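Putative lipoprotein (Bacteroides fragilis, PDB 3NQI) is of unknown function but is a putative bacterial lipoprotein, probably anchored to the cell envelope and possibly binding lipid. Local coordinates at residues Q11-V16 / Y51-V56; L35-T40 / I71-D76; Y130-V135 / R184-S189; A180-A185 / N225-D230. All coordinates share one frame; numbering follows the deposited sequence. Where two conformers were deposited one is given.

Interaction 1: Q11-V16 / Y51-V56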
loop_
_atom_site.group_PDB
_atom_site.type_symbol
_atom_site.label_atom_id
_atom_site.label_comp_id
_atom_site.label_asym_id
_atom_site.label_seq_id
_atom_site.Cartn_x
_atom_site.Cartn_y
_atom_site.Cartn_z
ATOM N N GLN A 11 -20.431 2.313 11.995
ATOM C CA GLN A 11 -19.424 3.000 11.196
ATOM C C GLN A 11 -18.240 2.075 10.925
ATOM O O GLN A 11 -17.991 1.165 11.692
ATOM C CB GLN A 11 -18.934 4.251 11.931
ATOM C CG GLN A 11 -19.986 5.336 12.112
ATOM C CD GLN A 11 -19.406 6.643 12.641
ATOM O OE1 GLN A 11 -18.235 6.722 12.989
ATOM N NE2 GLN A 11 -20.232 7.672 12.695
ATOM N N TRP A 12 -17.514 2.306 9.829
ATOM C CA TRP A 12 -16.370 1.474 9.471
ATOM C C TRP A 12 -15.391 2.291 8.623
ATOM O O TRP A 12 -15.811 3.165 7.887
ATOM C CB TRP A 12 -16.849 0.247 8.685
ATOM C CG TRP A 12 -15.742 -0.689 8.273
ATOM C CD1 TRP A 12 -15.141 -1.618 9.067
ATOM C CD2 TRP A 12 -15.118 -0.805 6.976
ATOM N NE1 TRP A 12 -14.169 -2.286 8.362
ATOM C CE2 TRP A 12 -14.141 -1.819 7.076
ATOM C CE3 TRP A 12 -15.289 -0.159 5.750
ATOM C CZ2 TRP A 12 -13.346 -2.206 6.000
ATOM C CZ3 TRP A 12 -14.482 -0.534 4.677
ATOM C CH2 TRP A 12 -13.526 -1.551 4.812
ATOM N N ALA A 13 -14.095 2.064 8.798
ATOM C CA ALA A 13 -13.099 2.607 7.863
ATOM C C ALA A 13 -12.272 1.433 7.474
ATOM O O ALA A 13 -12.152 0.488 8.267
ATOM C CB ALA A 13 -12.262 3.675 8.509
ATOM N N GLY A 14 -11.703 1.460 6.279
ATOM C CA GLY A 14 -10.847 0.377 5.860
ATOM C C GLY A 14 -10.558 0.426 4.366
ATOM O O GLY A 14 -11.107 1.242 3.632
ATOM N N VAL A 15 -9.773 -0.548 3.955
ATOM C CA VAL A 15 -9.256 -0.671 2.606
ATOM C C VAL A 15 -10.293 -1.460 1.813
ATOM O O VAL A 15 -10.796 -2.464 2.270
ATOM C CB VAL A 15 -7.908 -1.387 2.646
ATOM C CG1 VAL A 15 -7.468 -1.743 1.282
ATOM C CG2 VAL A 15 -6.885 -0.471 3.371
ATOM N N VAL A 16 -10.575 -1.004 0.605
ATOM C CA VAL A 16 -11.563 -1.639 -0.263
ATOM C C VAL A 16 -11.115 -1.593 -1.699
ATOM O O VAL A 16 -10.357 -0.757 -2.078
ATOM C CB VAL A 16 -12.952 -0.921 -0.214
ATOM C CG1 VAL A 16 -13.553 -1.020 1.131
ATOM C CG2 VAL A 16 -12.851 0.568 -0.706
ATOM N N TYR A 51 -9.118 3.746 0.463
ATOM C CA TYR A 51 -9.470 3.761 1.883
ATOM C C TYR A 51 -10.770 4.581 2.054
ATOM O O TYR A 51 -10.853 5.744 1.634
ATOM C CB TYR A 51 -8.327 4.372 2.689
ATOM C CG TYR A 51 -8.573 4.396 4.170
ATOM C CD1 TYR A 51 -8.373 3.266 4.935
ATOM C CD2 TYR A 51 -9.008 5.569 4.807
ATOM C CE1 TYR A 51 -8.592 3.275 6.325
ATOM C CE2 TYR A 51 -9.216 5.591 6.192
ATOM C CZ TYR A 51 -8.995 4.444 6.932
ATOM O OH TYR A 51 -9.223 4.441 8.285
ATOM N N ILE A 52 -11.789 3.999 2.660
ATOM C CA ILE A 52 -13.038 4.720 2.893
ATOM C C ILE A 52 -13.381 4.727 4.361
ATOM O O ILE A 52 -12.905 3.890 5.107
ATOM C CB ILE A 52 -14.236 4.155 2.081
ATOM C CG1 ILE A 52 -14.607 2.728 2.474
ATOM C CG2 ILE A 52 -13.953 4.268 0.538
ATOM C CD1 ILE A 52 -15.847 2.222 1.676
ATOM N N TYR A 53 -14.200 5.695 4.721
ATOM C CA TYR A 53 -14.745 5.876 6.020
ATOM C C TYR A 53 -16.254 5.981 5.790
ATOM O O TYR A 53 -16.741 6.855 5.069
ATOM C CB TYR A 53 -14.100 7.130 6.645
ATOM C CG TYR A 53 -14.714 7.523 7.951
ATOM C CD1 TYR A 53 -15.243 6.558 8.807
ATOM C CD2 TYR A 53 -14.810 8.866 8.331
ATOM C CE1 TYR A 53 -15.825 6.900 9.984
ATOM C CE2 TYR A 53 -15.409 9.224 9.536
ATOM C CZ TYR A 53 -15.918 8.227 10.347
ATOM O OH TYR A 53 -16.520 8.511 11.544
ATOM N N CYS A 54 -17.009 5.078 6.387
ATOM C CA CYS A 54 -18.392 4.976 6.033
ATOM C C CYS A 54 -19.317 4.568 7.181
ATOM O O CYS A 54 -18.876 4.177 8.287
ATOM C CB CYS A 54 -18.546 4.003 4.850
ATOM S SG CYS A 54 -18.341 2.233 5.260
ATOM N N GLN A 55 -20.610 4.706 6.914
ATOM C CA GLN A 55 -21.611 4.111 7.794
ATOM C C GLN A 55 -22.642 3.302 7.000
ATOM O O GLN A 55 -22.902 3.570 5.823
ATOM C CB GLN A 55 -22.220 5.145 8.760
ATOM C CG GLN A 55 -23.305 6.047 8.259
ATOM C CD GLN A 55 -23.824 6.977 9.350
ATOM O OE1 GLN A 55 -23.209 7.135 10.405
ATOM N NE2 GLN A 55 -24.963 7.587 9.098
ATOM N N VAL A 56 -23.184 2.270 7.644
ATOM C CA VAL A 56 -24.186 1.409 7.032
ATOM C C VAL A 56 -25.527 2.119 7.157
ATOM O O VAL A 56 -25.868 2.641 8.228
ATOM C CB VAL A 56 -24.237 0.011 7.717
ATOM C CG1 VAL A 56 -25.365 -0.812 7.132
ATOM C CG2 VAL A 56 -22.895 -0.702 7.559
#
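The phenol of Y53 leans over the strand boundary to meet the carboxamide of Q11: OH donates to OE1 at 2.9 Å, with the ring and amide planes 77° apart. The hydroxyl comes from above the carbonyl plane of Q11 and not from a lone-pair direction. It gets there because chi1 of 173° swings the ring away from the Y53 amide and beside its carbonyl carbon, directing it toward strand 11-16 with W12 O near its edge. On the same face, Q55 crosses Q11 with its extended chain, the two amides tilted 45° to each other, and Y51 brings its ring obliquely past A13, with OH 3.1 Å from A13 CB.

Strands 11-16 and 51-56 run antiparallel here, and G14 pairs with I52 as W12 does with C54, both hydrogen-bonded pairs. W12 N reaches C54 O while C54 N returns to W12 O at 2.7 Å; the G14 and I52 amides exchange a second couple of bonds. The non-hydrogen-bonded pair A13 and Y53 sits between them.

W12, C54 and I52 occupy the other face. The indole is turned so that C54 SG lies at its edge, 3.9 Å from CE3, a sulfur-aromatic contact close to the ring plane. W12 CZ3 also meets I52 CG1 obliquely at 3.9 Å. The indole folds back over its own strand, with G14 N 3.7 Å above its plane, toward the rim. Farther along, I52 crosses V16 at about a right angle, its CD1 4.0 Å from V16 CG1, and F27 of strand 24-28 packs against both.

Interaction 2: L35-T40 / I71-D76. With CD (cadmium ion), chain F.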
loop_
_atom_site.group_PDB
_atom_site.type_symbol
_atom_site.label_atom_id
_atom_site.label_comp_id
_atom_site.label_asym_id
_atom_site.label_seq_id
_atom_site.Cartn_x
_atom_site.Cartn_y
_atom_site.Cartn_z
ATOM N N LEU A 35 -20.111 -2.764 -1.357
ATOM C CA LEU A 35 -20.621 -1.606 -0.605
ATOM C C LEU A 35 -21.121 -0.567 -1.611
ATOM O O LEU A 35 -20.350 -0.114 -2.471
ATOM C CB LEU A 35 -19.563 -1.041 0.344
ATOM C CG LEU A 35 -18.926 -2.104 1.258
ATOM C CD1 LEU A 35 -17.798 -1.478 2.128
ATOM C CD2 LEU A 35 -20.014 -2.797 2.124
ATOM N N ILE A 36 -22.412 -0.228 -1.504
ATOM C CA ILE A 36 -23.086 0.633 -2.482
ATOM C C ILE A 36 -23.328 2.036 -1.897
ATOM O O ILE A 36 -24.145 2.189 -0.989
ATOM C CB ILE A 36 -24.431 0.053 -2.909
ATOM C CG1 ILE A 36 -24.297 -1.427 -3.336
ATOM C CG2 ILE A 36 -25.071 0.907 -4.033
ATOM C CD1 ILE A 36 -23.752 -1.637 -4.702
ATOM N N PRO A 37 -22.637 3.049 -2.408
ATOM C CA PRO A 37 -22.857 4.391 -1.875
ATOM C C PRO A 37 -24.232 4.929 -2.219
ATOM O O PRO A 37 -24.724 4.720 -3.329
ATOM C CB PRO A 37 -21.794 5.247 -2.582
ATOM C CG PRO A 37 -20.838 4.319 -3.161
ATOM C CD PRO A 37 -21.604 3.061 -3.460
ATOM N N THR A 38 -24.851 5.569 -1.238
ATOM C CA THR A 38 -26.108 6.256 -1.415
ATOM C C THR A 38 -25.955 7.773 -1.244
ATOM O O THR A 38 -26.949 8.492 -1.227
ATOM C CB THR A 38 -27.120 5.789 -0.370
ATOM O OG1 THR A 38 -26.627 6.125 0.927
ATOM C CG2 THR A 38 -27.355 4.282 -0.471
ATOM N N ASN A 39 -24.733 8.269 -1.091
ATOM C CA ASN A 39 -24.499 9.718 -1.113
ATOM C C ASN A 39 -25.170 10.363 -2.327
ATOM O O ASN A 39 -25.222 9.762 -3.410
ATOM C CB ASN A 39 -22.997 10.013 -1.099
ATOM C CG ASN A 39 -22.339 9.526 0.179
ATOM O OD1 ASN A 39 -22.145 8.310 0.371
ATOM N ND2 ASN A 39 -22.039 10.448 1.079
ATOM N N THR A 40 -25.723 11.558 -2.132
ATOM C CA THR A 40 -26.427 12.273 -3.190
ATOM C C THR A 40 -25.459 12.918 -4.175
ATOM O O THR A 40 -25.819 13.145 -5.329
ATOM C CB THR A 40 -27.375 13.320 -2.599
ATOM O OG1 THR A 40 -26.640 14.132 -1.690
ATOM C CG2 THR A 40 -28.518 12.644 -1.842
ATOM N N ILE A 71 -24.281 1.955 1.705
ATOM C CA ILE A 71 -23.525 2.755 2.669
ATOM C C ILE A 71 -23.598 4.260 2.391
ATOM O O ILE A 71 -23.877 4.694 1.295
ATOM C CB ILE A 71 -22.014 2.350 2.737
ATOM C CG1 ILE A 71 -21.339 2.479 1.374
ATOM C CG2 ILE A 71 -21.850 0.915 3.245
ATOM C CD1 ILE A 71 -19.813 2.613 1.432
ATOM N N THR A 72 -23.317 5.034 3.422
ATOM C CA THR A 72 -23.097 6.463 3.294
ATOM C C THR A 72 -21.627 6.729 3.606
ATOM O O THR A 72 -21.161 6.432 4.690
ATOM C CB THR A 72 -24.049 7.224 4.264
ATOM O OG1 THR A 72 -25.396 6.992 3.844
ATOM C CG2 THR A 72 -23.762 8.743 4.280
ATOM N N LEU A 73 -20.892 7.279 2.636
ATOM C CA LEU A 73 -19.531 7.692 2.861
ATOM C C LEU A 73 -19.553 8.896 3.778
ATOM O O LEU A 73 -20.367 9.822 3.597
ATOM C CB LEU A 73 -18.833 8.027 1.533
ATOM C CG LEU A 73 -18.655 6.783 0.647
ATOM C CD1 LEU A 73 -18.475 7.131 -0.822
ATOM C CD2 LEU A 73 -17.443 5.935 1.151
ATOM N N LEU A 74 -18.671 8.869 4.773
ATOM C CA LEU A 74 -18.525 9.951 5.741
ATOM C C LEU A 74 -17.311 10.885 5.458
ATOM O O LEU A 74 -17.092 11.872 6.169
ATOM C CB LEU A 74 -18.454 9.334 7.137
ATOM C CG LEU A 74 -19.748 8.651 7.621
ATOM C CD1 LEU A 74 -19.530 7.955 8.981
ATOM C CD2 LEU A 74 -20.926 9.625 7.731
ATOM N N ALA A 75 -16.515 10.577 4.436
ATOM C CA ALA A 75 -15.394 11.426 4.057
ATOM C C ALA A 75 -15.190 11.170 2.603
ATOM O O ALA A 75 -15.667 10.166 2.094
ATOM C CB ALA A 75 -14.140 11.052 4.820
ATOM N N ASP A 76 -14.470 12.062 1.932
ATOM C CA ASP A 76 -14.139 11.823 0.530
ATOM C C ASP A 76 -13.248 10.569 0.378
ATOM O O ASP A 76 -12.184 10.486 0.981
ATOM C CB ASP A 76 -13.477 13.054 -0.063
ATOM C CG ASP A 76 -13.276 12.950 -1.571
ATOM O OD1 ASP A 76 -14.071 12.297 -2.343
ATOM O OD2 ASP A 76 -12.311 13.622 -1.992
HETATM CD CD CD F . -13.597 12.199 -4.491
HETATM O O HOH W 1 -11.970 13.892 -4.400
HETATM O O HOH W 2 -11.660 10.641 -4.175
HETATM O O HOH W 3 -12.922 12.116 -6.471
HETATM O O HOH W 4 -14.949 14.196 -5.075
#
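The carboxamide of N39 lies edge-on to the backbone of L73 and uses both ends of its edge. OD1 accepts from L73 N at 2.8 Å, in the carbonyl plane on a lone pair, while ND2 donates to L73 O at 3.1 Å, with that oxygen only 8° out of the amide plane. Two bonds to one residue fix the rotation of the group, and the asparagine thus imitates a neighbouring strand where 35-37 has already ended.

Upstream, P37 and I71 form a single parallel beta bridge; the axes of the short strand segments 35-37 and 71-73 are 60° apart. I71 N donates to I36 O at 2.7 Å, and I71 O accepts from T38 N nearly along its own carbonyl direction. I71 CD1 packs on L35 CB at 3.8 Å; L73 CD1 approaches P37 CB more loosely. The hydroxyls of T38 and T72 both turn to the carboxylate of D57, which hydrogen-bonds T38 through OD2 and T72 through OD1.

Beyond the strand, a cadmium ion is bound by four waters, one atom from elsewhere in the structure and D76, whose OD1 lies 2.2 Å from the metal.

Interaction 3: Y130-V135 / R184-S189; sequences YRVKNV and RATRTS
Y130 spreads its ring beneath T188, whose CB stands 4.2 Å from the ring centroid and almost on its normal, a CH-pi contact over one face. Chi1 of 65° sets the ring between the backbone N and the carbonyl carbon of Y130; in the T188 conformer described here, CZ comes within 3.8 Å of T188 CG2. The backbones of these two residues exchange a pair of hydrogen bonds, as befits an antiparallel hydrogen-bonded pair.

R131 follows, opposite R187, in a non-hydrogen-bonded pair. Its CB and CD lie alongside R184 O, each at 3.6 Å, before the chain bends at chi3 and carries the guanidinium off to N226 OD1 and the carbonyls of N222 and P101.

V132 turns back to the Y130 face. Its N donates to T186 O at 2.8 Å and its O accepts from T186 N. Past the strand, K133 sets CB over one face of the R184 guanidinium, 4.0 Å from NE, and N134 CB touches T186 OG1 at 3.4 Å.

This antiparallel junction joins strands 123-132 and 186-195 at one end. R184 forms salt bridges to E144 of helix 138-145 and to D176, with V174 of strand 165-174 alongside; Y130 packs edge-to-face on F150 of strand 148-155, touches L145, and hydrogen-bonds S190 through OH.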
loop_
_atom_site.group_PDB
_atom_site.type_symbol
_atom_site.label_atom_id
_atom_site.label_comp_id
_atom_site.label_asym_id
_atom_site.label_seq_id
_atom_site.Cartn_x
_atom_site.Cartn_y
_atom_site.Cartn_z
ATOM N N TYR A 130 5.349 7.246 8.290
ATOM C CA TYR A 130 6.458 7.982 7.739
ATOM C C TYR A 130 6.453 9.476 8.105
ATOM O O TYR A 130 5.553 9.950 8.766
ATOM C CB TYR A 130 6.496 7.751 6.254
ATOM C CG TYR A 130 5.335 8.260 5.437
ATOM C CD1 TYR A 130 4.121 7.605 5.416
ATOM C CD2 TYR A 130 5.467 9.388 4.633
ATOM C CE1 TYR A 130 3.012 8.098 4.681
ATOM C CE2 TYR A 130 4.387 9.867 3.862
ATOM C CZ TYR A 130 3.179 9.208 3.873
ATOM O OH TYR A 130 2.147 9.671 3.131
ATOM N N ARG A 131 7.478 10.206 7.692
ATOM C CA ARG A 131 7.646 11.592 8.123
ATOM C C ARG A 131 7.490 12.536 6.957
ATOM O O ARG A 131 8.127 12.345 5.931
ATOM C CB ARG A 131 9.043 11.781 8.737
ATOM C CG ARG A 131 9.209 11.150 10.133
ATOM C CD ARG A 131 10.687 10.987 10.537
ATOM N NE ARG A 131 11.184 9.800 9.886
ATOM C CZ ARG A 131 11.440 8.637 10.473
ATOM N NH1 ARG A 131 11.349 8.489 11.797
ATOM N NH2 ARG A 131 11.810 7.618 9.696
ATOM N N VAL A 132 6.659 13.563 7.116
ATOM C CA VAL A 132 6.489 14.591 6.103
ATOM C C VAL A 132 6.928 15.988 6.583
ATOM O O VAL A 132 7.187 16.227 7.776
ATOM C CB VAL A 132 5.024 14.611 5.589
ATOM C CG1 VAL A 132 4.664 13.210 4.940
ATOM C CG2 VAL A 132 4.025 14.961 6.688
ATOM N N LYS A 133 7.012 16.921 5.632
ATOM C CA LYS A 133 7.290 18.311 5.949
ATOM C C LYS A 133 6.054 18.916 6.610
ATOM O O LYS A 133 4.945 18.591 6.246
ATOM C CB LYS A 133 7.616 19.062 4.675
ATOM C CG LYS A 133 7.950 20.539 4.844
ATOM C CD LYS A 133 8.347 21.137 3.489
ATOM C CE LYS A 133 8.753 22.594 3.620
ATOM N NZ LYS A 133 9.085 23.115 2.286
ATOM N N ASN A 134 6.276 19.793 7.577
ATOM C CA ASN A 134 5.204 20.470 8.260
ATOM C C ASN A 134 4.698 21.624 7.381
ATOM O O ASN A 134 5.286 22.695 7.357
ATOM C CB ASN A 134 5.707 20.957 9.635
ATOM C CG ASN A 134 4.621 21.654 10.458
ATOM O OD1 ASN A 134 3.458 21.767 10.041
ATOM N ND2 ASN A 134 5.006 22.135 11.641
ATOM N N VAL A 135 3.646 21.379 6.627
ATOM C CA VAL A 135 3.047 22.399 5.793
ATOM C C VAL A 135 1.613 22.514 6.234
ATOM O O VAL A 135 1.078 21.583 6.828
ATOM C CB VAL A 135 3.143 22.082 4.285
ATOM C CG1 VAL A 135 4.589 22.206 3.795
ATOM C CG2 VAL A 135 2.548 20.710 3.978
ATOM N N ARG A 184 12.494 16.309 7.652
ATOM C CA ARG A 184 11.094 15.979 7.808
ATOM C C ARG A 184 10.863 15.229 9.108
ATOM O O ARG A 184 11.563 14.258 9.406
ATOM C CB ARG A 184 10.581 15.169 6.604
ATOM C CG ARG A 184 10.457 16.004 5.358
ATOM C CD ARG A 184 10.100 15.133 4.197
ATOM N NE ARG A 184 9.467 15.891 3.133
ATOM C CZ ARG A 184 10.129 16.621 2.251
ATOM N NH1 ARG A 184 11.463 16.760 2.320
ATOM N NH2 ARG A 184 9.463 17.314 1.328
ATOM N N ALA A 185 9.885 15.696 9.867
ATOM C CA ALA A 185 9.600 15.182 11.223
ATOM C C ALA A 185 8.126 15.061 11.565
ATOM O O ALA A 185 7.782 14.674 12.707
ATOM C CB ALA A 185 10.344 16.062 12.341
ATOM N N THR A 186 7.235 15.318 10.614
ATOM C CA THR A 186 5.803 15.276 10.910
ATOM C C THR A 186 5.246 13.867 10.644
ATOM O O THR A 186 5.231 13.410 9.527
ATOM C CB THR A 186 5.052 16.350 10.124
ATOM O OG1 THR A 186 5.669 17.619 10.388
ATOM C CG2 THR A 186 3.499 16.382 10.498
ATOM N N ARG A 187 4.772 13.202 11.690
ATOM C CA ARG A 187 4.301 11.843 11.551
ATOM C C ARG A 187 3.006 11.774 10.732
ATOM O O ARG A 187 2.083 12.561 10.961
ATOM C CB ARG A 187 4.074 11.192 12.917
ATOM C CG ARG A 187 3.735 9.710 12.814
ATOM C CD ARG A 187 3.555 9.104 14.193
ATOM N NE ARG A 187 2.427 9.701 14.869
ATOM C CZ ARG A 187 2.253 9.768 16.189
ATOM N NH1 ARG A 187 3.156 9.313 17.042
ATOM N NH2 ARG A 187 1.162 10.345 16.664
ATOM N N THR A 188 2.981 10.849 9.770
ATOM C CA THR A 188 1.867 10.609 8.843
ATOM C C THR A 188 1.677 9.108 8.686
ATOM O O THR A 188 2.675 8.382 8.685
ATOM C CB THR A 188 2.222 11.148 7.450
ATOM O OG1 THR A 188 2.591 12.509 7.587
ATOM C CG2 THR A 188 1.059 11.021 6.435
ATOM N N SER A 189 0.435 8.654 8.499
ATOM C CA SER A 189 0.165 7.252 8.203
ATOM C C SER A 189 -0.630 7.179 6.892
ATOM O O SER A 189 -1.446 8.077 6.575
ATOM C CB SER A 189 -0.578 6.625 9.381
ATOM O OG SER A 189 -1.734 7.368 9.626
#

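Interaction 4: A180-A185 / N225-D230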
loop_
_atom_site.group_PDB
_atom_site.type_symbol
_atom_site.label_atom_id
_atom_site.label_comp_id
_atom_site.label_asym_id
_atom_site.label_seq_id
_atom_site.Cartn_x
_atom_site.Cartn_y
_atom_site.Cartn_z
ATOM N N ALA A 180 16.582 18.607 2.907
ATOM C CA ALA A 180 15.146 18.760 3.211
ATOM C C ALA A 180 14.489 17.435 3.568
ATOM O O ALA A 180 13.556 17.381 4.380
ATOM C CB ALA A 180 14.382 19.439 2.060
ATOM N N ILE A 181 14.944 16.349 2.946
ATOM C CA ILE A 181 14.465 15.023 3.355
ATOM C C ILE A 181 14.804 14.769 4.812
ATOM O O ILE A 181 13.900 14.436 5.622
ATOM C CB ILE A 181 14.983 13.921 2.437
ATOM C CG1 ILE A 181 14.478 14.143 1.007
ATOM C CG2 ILE A 181 14.555 12.509 2.971
ATOM C CD1 ILE A 181 15.153 13.218 -0.026
ATOM N N ALA A 182 16.070 14.989 5.158
ATOM C CA ALA A 182 16.576 14.760 6.527
ATOM C C ALA A 182 15.793 15.520 7.610
ATOM O O ALA A 182 15.607 14.979 8.707
ATOM C CB ALA A 182 18.083 15.087 6.618
ATOM N N GLU A 183 15.273 16.709 7.295
ATOM C CA GLU A 183 14.562 17.528 8.264
ATOM C C GLU A 183 13.106 17.117 8.531
ATOM O O GLU A 183 12.525 17.540 9.523
ATOM C CB GLU A 183 14.598 18.994 7.821
ATOM N N ARG A 184 12.494 16.309 7.652
ATOM C CA ARG A 184 11.094 15.979 7.808
ATOM C C ARG A 184 10.863 15.229 9.108
ATOM O O ARG A 184 11.563 14.258 9.406
ATOM C CB ARG A 184 10.581 15.169 6.604
ATOM C CG ARG A 184 10.457 16.004 5.358
ATOM C CD ARG A 184 10.100 15.133 4.197
ATOM N NE ARG A 184 9.467 15.891 3.133
ATOM C CZ ARG A 184 10.129 16.621 2.251
ATOM N NH1 ARG A 184 11.463 16.760 2.320
ATOM N NH2 ARG A 184 9.463 17.314 1.328
ATOM N N ALA A 185 9.885 15.696 9.867
ATOM C CA ALA A 185 9.600 15.182 11.223
ATOM C C ALA A 185 8.126 15.061 11.565
ATOM O O ALA A 185 7.782 14.674 12.707
ATOM C CB ALA A 185 10.344 16.062 12.341
ATOM N N ASN A 225 14.729 9.246 13.371
ATOM C CA ASN A 225 14.875 10.428 12.502
ATOM C C ASN A 225 14.707 10.025 11.058
ATOM O O ASN A 225 14.554 8.855 10.755
ATOM C CB ASN A 225 16.237 11.104 12.751
ATOM C CG ASN A 225 17.418 10.167 12.525
ATOM O OD1 ASN A 225 17.662 9.721 11.420
ATOM N ND2 ASN A 225 18.184 9.906 13.574
ATOM N N ASN A 226 14.749 10.989 10.159
ATOM C CA ASN A 226 14.530 10.718 8.777
ATOM C C ASN A 226 15.782 10.631 7.949
ATOM O O ASN A 226 15.746 10.861 6.751
ATOM C CB ASN A 226 13.619 11.805 8.205
ATOM C CG ASN A 226 12.693 11.241 7.141
ATOM O OD1 ASN A 226 12.115 10.182 7.349
ATOM N ND2 ASN A 226 12.563 11.933 6.004
ATOM N N LYS A 227 16.903 10.278 8.576
ATOM C CA LYS A 227 18.167 10.191 7.851
ATOM C C LYS A 227 18.442 8.742 7.433
ATOM O O LYS A 227 18.583 7.847 8.287
ATOM C CB LYS A 227 19.281 10.720 8.733
ATOM C CG LYS A 227 19.216 12.251 8.984
ATOM C CD LYS A 227 20.285 12.734 9.988
ATOM C CE LYS A 227 20.041 12.188 11.394
ATOM N NZ LYS A 227 20.878 12.850 12.420
ATOM N N LEU A 228 18.512 8.488 6.121
ATOM C CA LEU A 228 18.701 7.114 5.637
ATOM C C LEU A 228 20.040 6.527 6.135
ATOM O O LEU A 228 20.084 5.396 6.639
ATOM C CB LEU A 228 18.690 7.067 4.096
ATOM C CG LEU A 228 18.742 5.699 3.436
ATOM C CD1 LEU A 228 17.524 4.853 3.866
ATOM C CD2 LEU A 228 18.780 5.816 1.915
ATOM N N GLU A 229 21.110 7.302 5.987
ATOM C CA GLU A 229 22.483 6.885 6.379
ATOM C C GLU A 229 22.800 7.019 7.865
ATOM O O GLU A 229 23.944 7.000 8.245
ATOM C CB GLU A 229 23.550 7.650 5.585
ATOM C CG GLU A 229 23.451 7.503 4.063
ATOM C CD GLU A 229 23.413 6.040 3.607
ATOM O OE1 GLU A 229 24.248 5.213 4.080
ATOM O OE2 GLU A 229 22.534 5.712 2.770
ATOM N N ASP A 230 21.791 7.142 8.700
ATOM C CA ASP A 230 21.963 7.150 10.133
ATOM C C ASP A 230 22.205 5.723 10.667
ATOM O O ASP A 230 21.667 4.730 10.139
ATOM C CB ASP A 230 20.714 7.749 10.770
ATOM C CG ASP A 230 20.901 8.089 12.213
ATOM O OD1 ASP A 230 21.475 9.139 12.507
ATOM O OD2 ASP A 230 20.439 7.304 13.054
HETATM O O HOH W 5 14.854 13.777 10.893
#
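The C-terminal end of helix 178-183 is held by the loop between strands 214-221 and 234-241, with N226 making the direct hydrogen bond. Its ND2 donates to I181 O at 2.9 Å in an almost straight bond, with an N-H...O angle of 177°. The oxygen lies in the amide plane of N226, yet the donor stands well above the carbonyl plane of I181. R184 N comes to the same oxygen at 3.1 Å from the opposite face, so two donors grip one carbonyl at the end of the helix.

N226 CB lies 3.4 Å from R184 O; chi1 of -145°, away from the staggered values, then puts ND2 near I181, 3.7 Å from its CG2. With OD1 held by R131, the N226 carboxamide links the helix end to strand 123-132. Water 5 makes a second bridge, donating to A182 O at 2.6 Å and accepting from N226 N. A182 CB rests on the aliphatic K227 CG at 3.9 Å.

The loop has its own internal bracing. N225 OD1 accepts from K227 N at 3.0 Å, the amide arriving at an in-plane lone pair of the oxygen, and D230 OD2 accepts from S232 N. N225 thus forms an Asx turn, leading directly into a type I beta turn from K227 to D230.

How the interactions relate
Interactions 1 and 2 share one sheet region: strand 49-56 lies between 11-21 and 68-73, and Q55 O accepts from T72 N at 2.8 Å where they touch. Interactions 3 and 4 form a second cluster with R184 and A185 in common, joined also through R131 and N226; its centres lie 29 to 39 Å from that of interaction 2. The first three pair strands, antiparallel in 1 and 3 and parallel in 2, each partly buried. Interaction 4 is smaller but buried, resting on one asparagine and a water instead of paired backbones. Aromatic and sulfur contacts mark interaction 1, a side-chain amide extends interaction 2, and the salt bridges of R184 flank one end of interaction 3.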